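PDB 4DNH: uncharacterized protein from Sinorhizobium meliloti, which is of unknown function but folds as a TIM barrel and is classed with the dihydrodipicolinate synthase family. Local coordinates for residues V3-P8 and R380-H385; R68-D73 and I282-S287; C117-D122 and E144-E149; A160-A165 and E200-N205; D217-H222 and R244-G249. One frame throughout, in Å; residues are numbered along the deposited sequence.

Interaction 1 of 5, residues V3-P8 and R380-H385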
# COMPACT_ATOMS: atom_id res chain seq x y z
N VAL A 3 27.86 14.16 7.27
CA VAL A 3 27.24 13.42 8.35
C VAL A 3 27.62 11.94 8.27
O VAL A 3 27.51 11.30 7.22
CB VAL A 3 25.70 13.57 8.36
CG1 VAL A 3 25.10 12.82 9.53
CG2 VAL A 3 25.30 15.05 8.42
N SER A 4 28.06 11.42 9.41
CA SER A 4 28.56 10.06 9.51
C SER A 4 27.91 9.37 10.71
O SER A 4 27.59 10.01 11.71
CB SER A 4 30.09 10.08 9.64
OG SER A 4 30.62 8.79 9.89
N ILE A 5 27.71 8.06 10.61
CA ILE A 5 27.10 7.27 11.69
C ILE A 5 27.64 5.83 11.70
O ILE A 5 27.87 5.23 10.64
CB ILE A 5 25.54 7.30 11.62
CG1 ILE A 5 24.91 6.51 12.77
CG2 ILE A 5 25.03 6.82 10.26
CD1 ILE A 5 23.49 6.89 13.07
N ASP A 6 27.87 5.29 12.90
CA ASP A 6 28.27 3.88 13.02
C ASP A 6 27.06 2.96 13.07
O ASP A 6 26.17 3.14 13.89
CB ASP A 6 29.18 3.66 14.23
CG ASP A 6 30.63 4.03 13.95
OD1 ASP A 6 31.02 4.13 12.77
OD2 ASP A 6 31.38 4.21 14.93
N LEU A 7 27.03 1.99 12.17
CA LEU A 7 25.87 1.13 11.96
C LEU A 7 26.25 -0.34 11.98
O LEU A 7 27.38 -0.69 11.62
CB LEU A 7 25.18 1.45 10.64
CG LEU A 7 24.57 2.83 10.44
CD1 LEU A 7 24.03 2.89 9.02
CD2 LEU A 7 23.45 3.17 11.42
N PRO A 8 25.31 -1.20 12.41
CA PRO A 8 25.61 -2.63 12.47
C PRO A 8 25.57 -3.34 11.12
O PRO A 8 24.61 -3.18 10.36
CB PRO A 8 24.55 -3.20 13.41
CG PRO A 8 23.47 -2.18 13.48
CD PRO A 8 24.00 -0.87 13.01
N ARG A 380 19.17 7.44 18.19
CA ARG A 380 18.32 7.15 19.35
C ARG A 380 17.86 5.70 19.35
O ARG A 380 17.74 5.08 20.41
CB ARG A 380 17.11 8.09 19.43
CG ARG A 380 17.34 9.30 20.33
CD ARG A 380 16.05 9.94 20.83
NE ARG A 380 15.63 11.08 20.00
CZ ARG A 380 14.50 11.12 19.29
NH1 ARG A 380 13.64 10.10 19.27
NH2 ARG A 380 14.23 12.21 18.57
N VAL A 381 17.64 5.17 18.15
CA VAL A 381 17.25 3.77 17.97
C VAL A 381 18.41 2.81 18.31
O VAL A 381 18.21 1.84 19.04
CB VAL A 381 16.70 3.52 16.54
CG1 VAL A 381 16.50 2.03 16.29
CG2 VAL A 381 15.39 4.29 16.35
N LEU A 382 19.60 3.10 17.81
CA LEU A 382 20.80 2.37 18.21
C LEU A 382 21.05 2.42 19.72
O LEU A 382 21.41 1.40 20.31
CB LEU A 382 22.04 2.93 17.52
CG LEU A 382 22.63 2.39 16.23
CD1 LEU A 382 21.66 1.54 15.43
CD2 LEU A 382 23.13 3.57 15.41
N ALA A 383 20.88 3.59 20.33
CA ALA A 383 21.16 3.76 21.76
C ALA A 383 20.24 2.85 22.58
O ALA A 383 20.69 2.13 23.46
CB ALA A 383 21.01 5.21 22.19
N MSE A 384 18.95 2.89 22.23
CA MSE A 384 17.92 2.01 22.76
C MSE A 384 18.27 0.54 22.65
O MSE A 384 17.85 -0.26 23.49
CB MSE A 384 16.71 2.32 21.89
CG MSE A 384 15.37 1.93 22.51
SE MSE A 384 15.30 2.47 24.40
CE MSE A 384 15.01 0.68 25.17
N HIS A 385 19.02 0.17 21.61
CA HIS A 385 19.50 -1.20 21.45
C HIS A 385 20.86 -1.38 22.08
O HIS A 385 21.55 -2.37 21.81
CB HIS A 385 19.58 -1.56 19.97
CG HIS A 385 18.23 -1.79 19.31
ND1 HIS A 385 17.17 -0.98 19.50
CD2 HIS A 385 17.81 -2.77 18.41
CE1 HIS A 385 16.13 -1.42 18.78
NE2 HIS A 385 16.52 -2.52 18.11

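Interaction 2 of 5, residues R68-D73 and I282-S287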
# COMPACT_ATOMS: atom_id res chain seq x y z
N ARG A 68 -2.09 11.74 5.21
CA ARG A 68 -2.93 11.90 4.03
C ARG A 68 -2.75 13.27 3.34
O ARG A 68 -2.68 13.35 2.11
CB ARG A 68 -4.39 11.65 4.37
CG ARG A 68 -4.76 10.18 4.45
CD ARG A 68 -4.53 9.61 5.84
NE ARG A 68 -4.54 8.14 5.82
CZ ARG A 68 -3.61 7.35 6.38
NH1 ARG A 68 -2.58 7.88 7.04
NH2 ARG A 68 -3.73 6.02 6.26
N HIS A 69 -2.66 14.35 4.13
CA HIS A 69 -2.47 15.69 3.56
C HIS A 69 -1.14 15.84 2.88
O HIS A 69 -1.05 16.48 1.81
CB HIS A 69 -2.68 16.80 4.60
CG HIS A 69 -4.11 16.98 5.02
ND1 HIS A 69 -5.02 17.63 4.27
CD2 HIS A 69 -4.79 16.55 6.17
CE1 HIS A 69 -6.22 17.63 4.90
NE2 HIS A 69 -6.07 16.97 6.06
N ARG A 70 -0.11 15.25 3.47
CA ARG A 70 1.21 15.19 2.85
C ARG A 70 1.13 14.53 1.48
O ARG A 70 1.75 15.00 0.51
CB ARG A 70 2.19 14.42 3.74
CG ARG A 70 3.66 14.48 3.33
CD ARG A 70 4.48 13.60 4.26
NE ARG A 70 5.73 13.07 3.69
CZ ARG A 70 6.87 13.76 3.59
NH1 ARG A 70 6.92 15.04 3.99
NH2 ARG A 70 7.95 13.18 3.07
N LEU A 71 0.35 13.44 1.38
CA LEU A 71 0.22 12.72 0.11
C LEU A 71 -0.55 13.56 -0.89
O LEU A 71 -0.13 13.71 -2.03
CB LEU A 71 -0.41 11.32 0.26
CG LEU A 71 0.36 10.23 1.00
CD1 LEU A 71 -0.50 8.98 1.12
CD2 LEU A 71 1.69 9.89 0.35
N TRP A 72 -1.69 14.10 -0.47
CA TRP A 72 -2.44 14.99 -1.35
C TRP A 72 -1.63 16.16 -1.84
O TRP A 72 -1.74 16.50 -3.01
CB TRP A 72 -3.74 15.43 -0.72
CG TRP A 72 -4.71 14.28 -0.56
CD1 TRP A 72 -4.93 13.23 -1.45
CD2 TRP A 72 -5.62 14.03 0.57
NE1 TRP A 72 -5.89 12.38 -0.96
CE2 TRP A 72 -6.34 12.79 0.24
CE3 TRP A 72 -5.89 14.68 1.78
CZ2 TRP A 72 -7.30 12.25 1.10
CZ3 TRP A 72 -6.86 14.12 2.63
CH2 TRP A 72 -7.54 12.93 2.30
N ASP A 73 -0.79 16.73 -0.96
CA ASP A 73 0.09 17.88 -1.30
C ASP A 73 1.04 17.56 -2.43
O ASP A 73 1.34 18.42 -3.25
CB ASP A 73 0.96 18.30 -0.10
CG ASP A 73 0.19 19.07 0.97
OD1 ASP A 73 -0.97 19.47 0.72
OD2 ASP A 73 0.75 19.26 2.07
N ILE A 282 8.20 6.60 -0.09
CA ILE A 282 9.03 7.47 -0.94
C ILE A 282 8.20 8.57 -1.64
O ILE A 282 8.59 9.08 -2.71
CB ILE A 282 9.84 6.66 -1.99
CG1 ILE A 282 8.90 6.02 -3.01
CG2 ILE A 282 10.73 5.63 -1.31
CD1 ILE A 282 9.60 5.24 -4.11
N ALA A 283 7.07 8.92 -1.02
CA ALA A 283 6.14 9.92 -1.56
C ALA A 283 6.79 11.06 -2.34
O ALA A 283 6.43 11.27 -3.51
CB ALA A 283 5.21 10.45 -0.47
N PRO A 284 7.74 11.80 -1.73
CA PRO A 284 8.34 12.97 -2.42
C PRO A 284 9.02 12.63 -3.72
O PRO A 284 8.88 13.37 -4.69
CB PRO A 284 9.39 13.46 -1.43
CG PRO A 284 8.94 12.95 -0.10
CD PRO A 284 8.30 11.63 -0.38
N VAL A 285 9.73 11.50 -3.75
CA VAL A 285 10.47 11.05 -4.92
C VAL A 285 9.51 10.59 -6.00
O VAL A 285 9.67 10.93 -7.18
CB VAL A 285 11.44 9.89 -4.56
CG1 VAL A 285 12.14 9.37 -5.80
CG2 VAL A 285 12.45 10.34 -3.52
N ALA A 286 8.51 9.80 -5.60
CA ALA A 286 7.52 9.29 -6.55
C ALA A 286 6.83 10.43 -7.28
O ALA A 286 6.67 10.41 -8.50
CB ALA A 286 6.51 8.41 -5.85
N SER A 287 6.42 11.44 -6.49
CA SER A 287 5.82 12.64 -7.01
C SER A 287 6.75 13.28 -8.04
O SER A 287 6.35 13.50 -9.18
CB SER A 287 5.53 13.61 -5.86
OG SER A 287 5.08 14.87 -6.34

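Interaction 3 of 5, residues C117-D122 and E144-E149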
# COMPACT_ATOMS: atom_id res chain seq x y z
N CYS A 117 -11.42 3.75 -0.99
CA CYS A 117 -11.49 3.14 0.31
C CYS A 117 -11.66 1.65 0.23
O CYS A 117 -12.58 1.17 -0.44
CB CYS A 117 -12.66 3.75 1.07
SG CYS A 117 -12.58 5.55 1.09
N GLY A 118 -10.80 0.93 0.94
CA GLY A 118 -10.87 -0.52 0.97
C GLY A 118 -12.12 -1.07 1.62
O GLY A 118 -12.38 -0.81 2.81
N ALA A 119 -12.88 -1.84 0.84
CA ALA A 119 -14.10 -2.50 1.30
C ALA A 119 -13.95 -4.01 1.19
O ALA A 119 -13.57 -4.54 0.13
CB ALA A 119 -15.31 -2.04 0.50
N GLY A 120 -14.25 -4.72 2.27
CA GLY A 120 -14.02 -6.14 2.28
C GLY A 120 -14.97 -6.91 3.17
O GLY A 120 -16.14 -6.57 3.32
N THR A 121 -14.40 -7.94 3.79
CA THR A 121 -15.14 -8.94 4.53
C THR A 121 -14.52 -9.11 5.94
O THR A 121 -15.04 -9.86 6.77
CB THR A 121 -15.12 -10.24 3.71
OG1 THR A 121 -16.40 -10.43 3.09
CG2 THR A 121 -14.76 -11.45 4.56
N ASP A 122 -13.44 -8.38 6.19
CA ASP A 122 -12.61 -8.55 7.40
C ASP A 122 -13.31 -8.59 8.77
O ASP A 122 -12.69 -8.95 9.77
CB ASP A 122 -11.42 -7.58 7.41
CG ASP A 122 -11.81 -6.15 7.05
OD1 ASP A 122 -12.59 -5.93 6.11
OD2 ASP A 122 -11.30 -5.22 7.71
N GLU A 144 -21.82 -0.40 1.72
CA GLU A 144 -22.85 0.58 2.03
C GLU A 144 -22.34 1.60 3.04
O GLU A 144 -22.58 2.80 2.88
CB GLU A 144 -24.14 -0.09 2.51
CG GLU A 144 -24.98 -0.67 1.37
CD GLU A 144 -26.09 -1.61 1.84
OE1 GLU A 144 -26.10 -1.99 3.04
OE2 GLU A 144 -26.95 -1.98 1.00
N ALA A 145 -21.63 1.13 4.05
CA ALA A 145 -21.00 2.01 5.02
C ALA A 145 -20.11 3.05 4.34
O ALA A 145 -20.23 4.25 4.62
CB ALA A 145 -20.20 1.21 6.04
N ILE A 146 -19.26 2.60 3.41
CA ILE A 146 -18.34 3.50 2.69
C ILE A 146 -19.07 4.50 1.78
O ILE A 146 -18.85 5.72 1.86
CB ILE A 146 -17.24 2.73 1.94
CG1 ILE A 146 -16.27 2.10 2.93
CG2 ILE A 146 -16.46 3.67 1.03
CD1 ILE A 146 -15.66 0.79 2.47
N GLU A 147 -19.94 3.97 0.92
CA GLU A 147 -20.74 4.80 0.03
C GLU A 147 -21.54 5.85 0.79
O GLU A 147 -21.70 6.97 0.29
CB GLU A 147 -21.64 3.93 -0.83
CG GLU A 147 -20.88 3.21 -1.93
CD GLU A 147 -21.73 2.27 -2.76
OE1 GLU A 147 -22.84 1.90 -2.33
OE2 GLU A 147 -21.27 1.91 -3.87
N ALA A 148 -22.02 5.52 1.99
CA ALA A 148 -22.75 6.50 2.80
C ALA A 148 -21.89 7.71 3.19
O ALA A 148 -22.42 8.77 3.48
CB ALA A 148 -23.37 5.86 4.04
N GLU A 149 -20.57 7.56 3.20
CA GLU A 149 -19.67 8.68 3.49
C GLU A 149 -19.14 9.31 2.19
O GLU A 149 -18.23 10.14 2.20
CB GLU A 149 -18.52 8.22 4.39
CG GLU A 149 -18.95 7.54 5.69
CD GLU A 149 -19.50 8.51 6.74
OE1 GLU A 149 -19.29 9.74 6.61
OE2 GLU A 149 -20.15 8.04 7.70

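Interaction 4 of 5, residues A160-A165 and E200-N205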
# COMPACT_ATOMS: atom_id res chain seq x y z
N ALA A 160 -12.93 -15.05 4.23
CA ALA A 160 -14.00 -16.04 4.40
C ALA A 160 -14.36 -16.76 3.10
O ALA A 160 -14.72 -17.95 3.11
CB ALA A 160 -15.25 -15.40 5.00
N LEU A 161 -14.27 -16.03 1.99
CA LEU A 161 -14.52 -16.57 0.66
C LEU A 161 -13.41 -17.53 0.21
O LEU A 161 -13.70 -18.61 -0.31
CB LEU A 161 -14.75 -15.44 -0.35
CG LEU A 161 -15.07 -15.81 -1.80
CD1 LEU A 161 -16.40 -16.54 -1.97
CD2 LEU A 161 -15.03 -14.58 -2.68
N ALA A 162 -12.14 -17.16 0.46
CA ALA A 162 -11.00 -18.06 0.16
C ALA A 162 -11.10 -19.43 0.86
O ALA A 162 -10.56 -20.42 0.37
CB ALA A 162 -9.67 -17.39 0.47
N ALA A 163 -11.79 -19.47 2.00
CA ALA A 163 -12.02 -20.69 2.78
C ALA A 163 -13.35 -21.37 2.48
O ALA A 163 -13.49 -22.57 2.71
CB ALA A 163 -11.92 -20.38 4.27
N ALA A 164 -14.33 -20.63 1.97
CA ALA A 164 -15.63 -21.24 1.68
C ALA A 164 -15.78 -21.68 0.22
O ALA A 164 -16.49 -22.65 -0.06
CB ALA A 164 -16.76 -20.30 2.07
N ALA A 165 -15.11 -20.99 -0.69
CA ALA A 165 -15.26 -21.22 -2.13
C ALA A 165 -14.92 -22.66 -2.53
O ALA A 165 -13.85 -23.16 -2.22
CB ALA A 165 -14.40 -20.24 -2.92
N GLU A 200 -5.05 -17.76 0.23
CA GLU A 200 -4.46 -18.85 -0.53
C GLU A 200 -5.39 -19.41 -1.62
O GLU A 200 -6.51 -19.86 -1.34
CB GLU A 200 -4.01 -19.96 0.44
CG GLU A 200 -5.08 -20.41 1.45
CD GLU A 200 -4.55 -21.36 2.52
OE1 GLU A 200 -3.57 -22.10 2.27
OE2 GLU A 200 -5.14 -21.38 3.63
N GLY A 201 -4.90 -19.38 -2.86
CA GLY A 201 -5.66 -19.87 -4.02
C GLY A 201 -6.89 -19.04 -4.37
O GLY A 201 -7.92 -19.60 -4.73
N TYR A 202 -6.78 -17.72 -4.26
CA TYR A 202 -7.90 -16.83 -4.56
C TYR A 202 -8.30 -16.90 -6.05
O TYR A 202 -7.43 -17.08 -6.92
CB TYR A 202 -7.59 -15.39 -4.12
CG TYR A 202 -8.82 -14.59 -3.78
CD1 TYR A 202 -9.46 -14.74 -2.55
CD2 TYR A 202 -9.35 -13.67 -4.69
CE1 TYR A 202 -10.59 -14.00 -2.24
CE2 TYR A 202 -10.49 -12.93 -4.39
CZ TYR A 202 -11.10 -13.09 -3.16
OH TYR A 202 -12.22 -12.37 -2.85
N TRP A 203 -9.60 -16.76 -6.31
CA TRP A 203 -10.26 -16.98 -7.62
C TRP A 203 -10.61 -18.42 -7.91
O TRP A 203 -11.29 -18.71 -8.90
CB TRP A 203 -9.51 -16.33 -8.79
CG TRP A 203 -9.28 -14.85 -8.58
CD1 TRP A 203 -8.06 -14.20 -8.43
CD2 TRP A 203 -10.29 -13.78 -8.48
NE1 TRP A 203 -8.24 -12.85 -8.25
CE2 TRP A 203 -9.55 -12.53 -8.28
CE3 TRP A 203 -11.67 -13.74 -8.55
CZ2 TRP A 203 -10.19 -11.31 -8.13
CZ3 TRP A 203 -12.31 -12.50 -8.40
CH2 TRP A 203 -11.58 -11.31 -8.20
N GLY A 204 -10.16 -19.33 -7.06
CA GLY A 204 -10.53 -20.74 -7.15
C GLY A 204 -9.46 -21.70 -7.65
O GLY A 204 -9.74 -22.88 -7.81
N ASN A 205 -8.26 -21.19 -7.89
CA ASN A 205 -7.14 -22.05 -8.31
C ASN A 205 -5.84 -21.73 -7.59
O ASN A 205 -5.50 -20.56 -7.37
CB ASN A 205 -6.93 -21.97 -9.82
CG ASN A 205 -6.22 -23.19 -10.37
OD1 ASN A 205 -5.16 -23.59 -9.89
ND2 ASN A 205 -6.81 -23.79 -11.40

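Interaction 5 of 5, residues D217-H222 and R244-G249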
# COMPACT_ATOMS: atom_id res chain seq x y z
N ASP A 217 -12.26 -12.90 -16.45
CA ASP A 217 -13.66 -13.15 -16.79
C ASP A 217 -14.63 -12.22 -16.03
O ASP A 217 -15.59 -11.71 -16.61
CB ASP A 217 -14.03 -14.63 -16.57
CG ASP A 217 -13.54 -15.54 -17.71
OD1 ASP A 217 -13.10 -15.04 -18.77
OD2 ASP A 217 -13.61 -16.77 -17.55
N VAL A 218 -14.37 -12.00 -14.74
CA VAL A 218 -15.15 -11.08 -13.92
C VAL A 218 -15.10 -9.65 -14.46
O VAL A 218 -16.14 -9.01 -14.63
CB VAL A 218 -14.69 -11.10 -12.44
CG1 VAL A 218 -15.47 -10.08 -11.63
CG2 VAL A 218 -14.83 -12.49 -11.84
N LEU A 219 -13.88 -9.16 -14.74
CA LEU A 219 -13.66 -7.81 -15.28
C LEU A 219 -14.33 -7.60 -16.64
O LEU A 219 -14.83 -6.50 -16.90
CB LEU A 219 -12.17 -7.50 -15.41
CG LEU A 219 -11.18 -7.94 -14.33
CD1 LEU A 219 -9.76 -7.71 -14.80
CD2 LEU A 219 -11.44 -7.23 -13.01
N GLU A 220 -14.30 -8.62 -17.50
CA GLU A 220 -15.05 -8.56 -18.76
C GLU A 220 -16.55 -8.40 -18.46
O GLU A 220 -17.19 -7.49 -18.98
CB GLU A 220 -14.79 -9.80 -19.63
CG GLU A 220 -13.57 -9.69 -20.54
CD GLU A 220 -13.20 -11.00 -21.22
OE1 GLU A 220 -14.08 -11.87 -21.41
OE2 GLU A 220 -12.01 -11.18 -21.57
N ALA A 221 -17.06 -9.27 -17.59
CA ALA A 221 -18.48 -9.29 -17.23
C ALA A 221 -18.99 -7.98 -16.63
O ALA A 221 -20.14 -7.61 -16.85
CB ALA A 221 -18.78 -10.45 -16.28
N HIS A 222 -18.15 -7.28 -15.86
CA HIS A 222 -18.58 -6.03 -15.22
C HIS A 222 -17.66 -4.87 -15.48
O HIS A 222 -17.39 -4.07 -14.58
CB HIS A 222 -18.80 -6.24 -13.72
CG HIS A 222 -19.71 -7.39 -13.38
ND1 HIS A 222 -21.06 -7.30 -13.42
CD2 HIS A 222 -19.43 -8.70 -12.96
CE1 HIS A 222 -21.61 -8.47 -13.06
NE2 HIS A 222 -20.60 -9.33 -12.78
N ARG A 244 -2.30 -6.66 -20.76
CA ARG A 244 -2.48 -6.72 -22.22
C ARG A 244 -3.83 -7.34 -22.61
O ARG A 244 -4.34 -7.10 -23.71
CB ARG A 244 -1.32 -7.46 -22.89
CG ARG A 244 0.01 -6.71 -22.79
CD ARG A 244 1.22 -7.59 -23.11
NE ARG A 244 2.47 -6.83 -23.04
CZ ARG A 244 3.65 -7.22 -23.52
NH1 ARG A 244 3.78 -8.39 -24.14
NH2 ARG A 244 4.70 -6.43 -23.39
N GLN A 245 -4.40 -8.12 -21.69
CA GLN A 245 -5.68 -8.79 -21.90
C GLN A 245 -6.85 -8.04 -21.26
O GLN A 245 -7.99 -8.48 -21.35
CB GLN A 245 -5.64 -10.21 -21.33
CG GLN A 245 -4.51 -11.08 -21.85
CD GLN A 245 -4.74 -12.55 -21.58
OE1 GLN A 245 -4.00 -13.18 -20.83
NE2 GLN A 245 -5.79 -13.10 -22.19
N LEU A 246 -6.54 -6.92 -20.60
CA LEU A 246 -7.54 -6.06 -19.94
C LEU A 246 -8.51 -5.36 -20.92
O LEU A 246 -8.08 -4.84 -21.95
CB LEU A 246 -6.81 -5.02 -19.08
CG LEU A 246 -6.80 -5.07 -17.54
CD1 LEU A 246 -6.84 -6.47 -16.94
CD2 LEU A 246 -5.61 -4.29 -17.00
N PRO A 247 -9.82 -5.34 -20.59
CA PRO A 247 -10.84 -4.65 -21.41
C PRO A 247 -10.64 -3.14 -21.52
O PRO A 247 -10.02 -2.54 -20.65
CB PRO A 247 -12.16 -4.92 -20.66
CG PRO A 247 -11.87 -6.04 -19.72
CD PRO A 247 -10.41 -5.94 -19.37
N LYS A 248 -11.18 -2.54 -22.57
CA LYS A 248 -11.18 -1.07 -22.76
C LYS A 248 -11.65 -0.30 -21.50
O LYS A 248 -12.73 -0.56 -20.96
CB LYS A 248 -12.00 -0.72 -24.02
CG LYS A 248 -12.84 0.56 -23.98
CD LYS A 248 -12.06 1.81 -24.34
CE LYS A 248 -12.93 3.05 -24.23
NZ LYS A 248 -12.13 4.29 -24.39
N GLY A 249 -10.80 0.61 -21.01
CA GLY A 249 -11.15 1.47 -19.87
C GLY A 249 -11.08 0.84 -18.48
O GLY A 249 -11.61 1.38 -17.50

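Interaction 1 of 5, residues V3-P8 and R380-H385
Leu382, near the end of helix 371-384, meets Ile5, Leu7 and Pro8 on the first strand of a beta hairpin, 4-9 with 12-17, which is separate from the barrel sheet. The short strand and helix axes pass 10.3 Å apart at 42°, close enough for one leucine to span the gap. Its CB points at the strand but stays 5.5 Å from Asp6 O, the nearest strand atom. CG comes closer to that carbonyl, at 4.3 Å, and the chain then forks. CD1 goes to the proline, meeting Pro8 CD at 4.1 Å. CD2 turns to the two aliphatic side chains: it faces Ile5 CD1 tip to tip at 4.1 Å, and Leu7 CD2 at 4.0 Å, where the two leucines run roughly perpendicular. Ile5 reaches this point because its chain is stretched, with CG1 opposite the backbone N (chi1 -179°). Beyond the pair, Phe359 of helix 352-364 packs on both Ile5 and Leu7, and Met378, one turn earlier in helix 371-384, also touches both. The hairpin is therefore seated on two C-terminal helices, joining the chain ends. The shortest separation across the segments is Leu382 CD2 to the backbone Asp6 O, 3.4 Å.

Interaction 2 of 5, residues R68-D73 and I282-S287
Leu71 and Ala283 bring the two backbones nearest, their CA atoms 6.8 Å apart. Residues 68-73 are the last residues of helix 61-73 and keep the regular helical pattern, as Asp73 N bonding to His69 O attests. On the other side Ile282 leaves helical angles (phi -118°, psi 26°), separating helix 278-281 from helix 283-294, whose first turns include the bond from Ser287 N to Ala283 O at 3.0 Å. The first helix follows strand 37-40 and the second follows strand 273-276, so this contact lies where the first and last strands close the barrel. The aliphatic part of the contact is Leu71 CD2 against Ala283 CB, 3.7 Å. From the neighbouring position Arg70 sends an extended chain across, CG trans to the backbone N at chi1 -170°, and its NH2 lies 3.3 Å from Pro284 CG, with the guanidinium oblique to that carbon. Phe25 and Leu336 also touch Arg70, while Ser287 OG reaches Leu74 O and Arg28 beside the pair. Between the segments themselves the fit rests on van der Waals contact: a methyl against a methyl, and a cationic group close beside an aliphatic ring carbon, which gives close packing but little directional control.

Interaction 3 of 5, residues C117-D122 and E144-E149
Cys117 and Ala119 meet the two branches of Ile146 in a strand-on-helix packing inside a beta-alpha-beta unit of the TIM barrel: strand 115-119, helix 132-148, strand 153-155. The short strand and helix run nearly antiparallel, at 157° with axes 9.3 Å apart, as expected when a helix returns the chain to the start of the next parallel strand. In the first shell, Ile146 CG2 meets Cys117 CB at 3.8 Å and CD1 meets Ala119 CB at 3.5 Å. This division follows from chi1 of -70°: CG1 stands beside the backbone N and carries CD1 to the alanine, while CG2 lies opposite that N and serves the cysteine. Both strand residues direct their CB atoms at the helix, whereas the intervening Gly118 offers its backbone. Further out, Ile100 of helix 93-108 packs on Cys117, and Ile143 and Ile153 on Ala119. Polar groups position the strand end as well: Gln142 takes the Gly120 N-H on OE1 and donates from NE2 to Asp122 OD1, which fixes the rotation of its amide. Arg87 bonds to Gly118 O and forms a salt bridge with Asp122. The same Gly118 O lies 3.7 Å from Ile146 CD1.

Interaction 4 of 5, residues A160-A165 and E200-N205
Tyr202 and Leu161 meet through two stretched-out side chains: chi1 is -153° for the tyrosine and -179° for the leucine, each putting CG roughly opposite its own backbone N. The ring consequently swings toward helix 159-164, and the leucine side chain runs at about a right angle to that of the tyrosine, bringing CD2 to 3.6 Å from Tyr202 OH and 4.2 Å from Tyr202 CZ. Ala162 approaches from another direction, its CB at the ring edge and near the ring plane, 4.0 Å from CD1. The backbone behind the ring is a type II beta turn, Gly201 to Gly204, closed by Gly204 N donating to Gly201 O at 3.2 Å; Tyr202 and Trp203 are its corner residues, the second with a positive phi of 84°. This loop follows strand 186-191 of the barrel, whereas the short helix comes after strand 153-155, so the contact ties together two successive loop regions. Tyr175 OH and Ser158 N both hydrogen-bond to the Tyr202 hydroxyl, and Tyr171 packs edge-to-face with the same ring. With its polar end engaged by those partners, the tyrosine presents to Leu161 and Ala162 a contact that is van der Waals in character, even where the hydroxyl oxygen itself does the touching.

Interaction 5 of 5, residues D217-H222 and R244-G249
Leu219 and Glu220 make no hydrogen bond to Leu246 or Pro247; the shortest sound polar bond nearby is inside the helix, His222 N to Val218 O at 2.9 Å, which closes the last turn of helix 208-221. That turn presents two neighbouring residues to the loop 244-249. Leu219 points its CB at the loop, and its CD1 lies 3.8 Å from Leu246 CD1, the two chains crossing at a slant. Leu246 starts out facing away, and its branch has to come back to make this touch. Pro247 packs against the helix surface with one ring carbon: CG is 4.1 Å from Glu220 CG and equally 4.1 Å from Leu219 O. The glutamate crosses the proline ring at about a right angle, and its CG, set beside the backbone N by chi1 of -87°, supplies the aliphatic contact while the rest of the chain extends onward. Toward the interior, Ile229 of strand 226-232 touches both leucines, and Leu216, a turn earlier, also touches Leu246. The loop joins helix 236-243 to strand 251-254, and it packs on the C-terminal end of helix 208-221, the helix before strand 226-232. Such helix-to-strand connections form the face of a TIM barrel at the N-terminal ends of its strands.

How the interactions relate
Interaction 1 pairs the two ends of the chain and encloses all the others in sequence; interaction 2 is nested within it and itself spans interactions 3, 4 and 5, which follow in series. Interaction 1 stands apart, its centre 50 Å from that of interaction 5 and on the opposite side of the chain's centre. The remaining four belong to the eight-stranded barrel: interaction 2 links its first and last helices, whereas interactions 3 to 5 involve successive units from strand 115-119 to strand 251-254. Interactions 3 and 4 touch at Thr121 CG2 and Ala160 CB, 4.0 Å apart, and interactions 4 and 5 through Trp203 and Val218, so that interaction 4 touches both of its neighbours in this half of the barrel.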